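Local coordinates for major Capsid Protein VP1 (Chimpanzee polyomavirus Bob, PDB 6Y9I), which forms the pentameric building block of the polyomavirus outer capsid and probably engages glycan receptors on host cells, at residues 19-24 with 282-287. Residues are numbered along the deposited sequence; the frame is centred on the assembly and turned at random.
Sequences TTEIEL and KVTLRK
Glu21 and Lys282 meet diagonally across two antiparallel strands: their methylenes touch, Glu21 CG 3.7 Å from Lys282 CG, and the carboxylate carbon Glu21 CD lies 3.6 Å from Lys282 CD. Glu21 CG stands anti to the backbone N (chi1 -168°), which brings the carboxylate to the CD methylene of Lys282, short of its ammonium; Lys282 bends at its third torsion. The charged ends stay apart, Glu21 OE1 being 4.9 Å from Lys282 NZ, and two waters join them: one donates to Glu21 OE2 and accepts from the ammonium, the other donates to OE1 and accepts a weak bond from Lys282 NZ.

Between the strands the backbones are tied by reciprocal bonds in two hydrogen-bonded pairs, Thr20 with Leu285 and Ile22 with Val283. Leu285 N reaches Thr20 O at 2.8 Å, almost straight at hydrogen (177°). On the face opposite Glu21, branched Ile22 and Val283 suit extended backbone and lie side by side, Ile22 CG1 4.2 Å from Val283 CB; both also touch Leu253 of strand 252-265, facing the interior of the jelly-roll sandwich.

Strand 87-98 flanks 282-287 on its other edge, and its Glu90 forms a salt bridge with Arg286. Glu23, hydrogen-bonded to Tyr280, lies near a bound magnesium ion and packs on Ser207 of a neighbouring subunit. Ile22, Val283 and Leu285 thus make one face largely apolar, while the hydrated Glu21-Lys282 pair on the other probably adds only modest electrostatic attraction to the backbone ladder.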
loop_
_atom_site.group_PDB
_atom_site.type_symbol
_atom_site.label_atom_id
_atom_site.label_comp_id
_atom_site.label_asym_id
_atom_site.label_seq_id
_atom_site.Cartn_x
_atom_site.Cartn_y
_atom_site.Cartn_z
ATOM N N THR A 19 -20.088 -21.730 26.355
ATOM C CA THR A 19 -19.562 -20.500 25.710
ATOM C C THR A 19 -20.263 -19.280 26.298
ATOM O O THR A 19 -21.362 -19.424 26.862
ATOM C CB THR A 19 -19.648 -20.587 24.183
ATOM O OG1 THR A 19 -21.017 -20.594 23.800
ATOM C CG2 THR A 19 -18.986 -21.828 23.631
ATOM N N THR A 20 -19.621 -18.123 26.190
ATOM C CA THR A 20 -20.204 -16.827 26.580
ATOM C C THR A 20 -19.523 -15.749 25.740
ATOM O O THR A 20 -18.516 -16.046 25.078
ATOM C CB THR A 20 -20.090 -16.613 28.091
ATOM O OG1 THR A 20 -20.965 -15.532 28.418
ATOM C CG2 THR A 20 -18.679 -16.340 28.558
ATOM N N GLU A 21 -20.078 -14.551 25.792
ATOM C CA GLU A 21 -19.693 -13.389 24.962
ATOM C C GLU A 21 -19.689 -12.170 25.875
ATOM O O GLU A 21 -20.633 -12.038 26.653
ATOM C CB GLU A 21 -20.738 -13.278 23.860
ATOM C CG GLU A 21 -20.399 -12.346 22.729
ATOM C CD GLU A 21 -21.555 -12.297 21.736
ATOM O OE1 GLU A 21 -22.514 -11.493 21.937
ATOM O OE2 GLU A 21 -21.532 -13.102 20.803
ATOM N N ILE A 22 -18.660 -11.330 25.827
ATOM C CA ILE A 22 -18.677 -10.077 26.622
ATOM C C ILE A 22 -18.403 -8.932 25.643
ATOM O O ILE A 22 -17.746 -9.155 24.644
ATOM C CB ILE A 22 -17.718 -10.128 27.826
ATOM C CG1 ILE A 22 -16.260 -10.065 27.393
ATOM C CG2 ILE A 22 -17.998 -11.337 28.710
ATOM C CD1 ILE A 22 -15.740 -8.638 27.265
ATOM N N GLU A 23 -18.988 -7.780 25.899
ATOM C CA GLU A 23 -18.821 -6.601 25.020
ATOM C C GLU A 23 -18.520 -5.394 25.914
ATOM O O GLU A 23 -18.996 -5.358 27.051
ATOM C CB GLU A 23 -19.987 -6.523 24.033
ATOM C CG GLU A 23 -21.284 -5.955 24.564
ATOM C CD GLU A 23 -22.364 -5.804 23.493
ATOM O OE1 GLU A 23 -23.447 -5.268 23.837
ATOM O OE2 GLU A 23 -22.119 -6.197 22.306
ATOM N N LEU A 24 -17.642 -4.511 25.449
ATOM C CA LEU A 24 -17.344 -3.250 26.152
ATOM C C LEU A 24 -16.673 -2.266 25.200
ATOM O O LEU A 24 -16.242 -2.660 24.089
ATOM C CB LEU A 24 -16.482 -3.500 27.383
ATOM C CG LEU A 24 -15.027 -3.888 27.140
ATOM C CD1 LEU A 24 -14.193 -3.450 28.325
ATOM C CD2 LEU A 24 -14.892 -5.379 26.901
ATOM N N LYS A 282 -15.932 -7.165 21.267
ATOM C CA LYS A 282 -16.804 -8.319 21.573
ATOM C C LYS A 282 -15.904 -9.542 21.587
ATOM O O LYS A 282 -15.297 -9.846 20.539
ATOM C CB LYS A 282 -17.925 -8.460 20.549
ATOM C CG LYS A 282 -18.898 -9.601 20.806
ATOM C CD LYS A 282 -19.758 -9.959 19.598
ATOM C CE LYS A 282 -20.190 -8.777 18.749
ATOM N NZ LYS A 282 -21.282 -9.137 17.812
ATOM N N VAL A 283 -15.807 -10.196 22.734
ATOM C CA VAL A 283 -14.887 -11.337 22.925
ATOM C C VAL A 283 -15.752 -12.569 23.175
ATOM O O VAL A 283 -16.638 -12.508 24.045
ATOM C CB VAL A 283 -13.917 -11.070 24.095
ATOM C CG1 VAL A 283 -12.960 -12.238 24.295
ATOM C CG2 VAL A 283 -13.152 -9.783 23.901
ATOM N N THR A 284 -15.496 -13.636 22.428
ATOM C CA THR A 284 -16.156 -14.951 22.588
ATOM C C THR A 284 -15.243 -15.845 23.431
ATOM O O THR A 284 -14.032 -15.958 23.119
ATOM C CB THR A 284 -16.464 -15.594 21.231
ATOM O OG1 THR A 284 -17.308 -14.703 20.505
ATOM C CG2 THR A 284 -17.161 -16.925 21.369
ATOM N N LEU A 285 -15.793 -16.445 24.483
ATOM C CA LEU A 285 -15.028 -17.312 25.404
ATOM C C LEU A 285 -15.694 -18.680 25.517
ATOM O O LEU A 285 -16.932 -18.772 25.398
ATOM C CB LEU A 285 -14.941 -16.629 26.767
ATOM C CG LEU A 285 -14.289 -15.242 26.748
ATOM C CD1 LEU A 285 -15.343 -14.156 26.887
ATOM C CD2 LEU A 285 -13.255 -15.122 27.857
ATOM N N ARG A 286 -14.876 -19.709 25.704
ATOM C CA ARG A 286 -15.358 -21.098 25.949
ATOM C C ARG A 286 -14.696 -21.641 27.220
ATOM O O ARG A 286 -13.615 -21.153 27.627
ATOM C CB ARG A 286 -15.082 -21.991 24.740
ATOM C CG ARG A 286 -13.608 -22.273 24.520
ATOM C CD ARG A 286 -13.317 -23.065 23.267
ATOM N NE ARG A 286 -11.875 -23.138 23.080
ATOM C CZ ARG A 286 -11.281 -23.386 21.926
ATOM N NH1 ARG A 286 -12.009 -23.666 20.853
ATOM N NH2 ARG A 286 -9.962 -23.387 21.846
ATOM N N LYS A 287 -15.346 -22.615 27.837
ATOM C CA LYS A 287 -14.844 -23.267 29.062
ATOM C C LYS A 287 -13.714 -24.204 28.638
ATOM O O LYS A 287 -13.906 -24.944 27.664
ATOM C CB LYS A 287 -15.982 -23.996 29.772
ATOM C CG LYS A 287 -17.042 -23.092 30.361
ATOM C CD LYS A 287 -18.154 -23.888 30.963
ATOM C CE LYS A 287 -19.224 -23.037 31.607
ATOM N NZ LYS A 287 -20.414 -23.874 31.876
HETATM O O HOH W 1 -22.684 -11.540 18.854
HETATM O O HOH W 2 -23.436 -9.436 20.216
#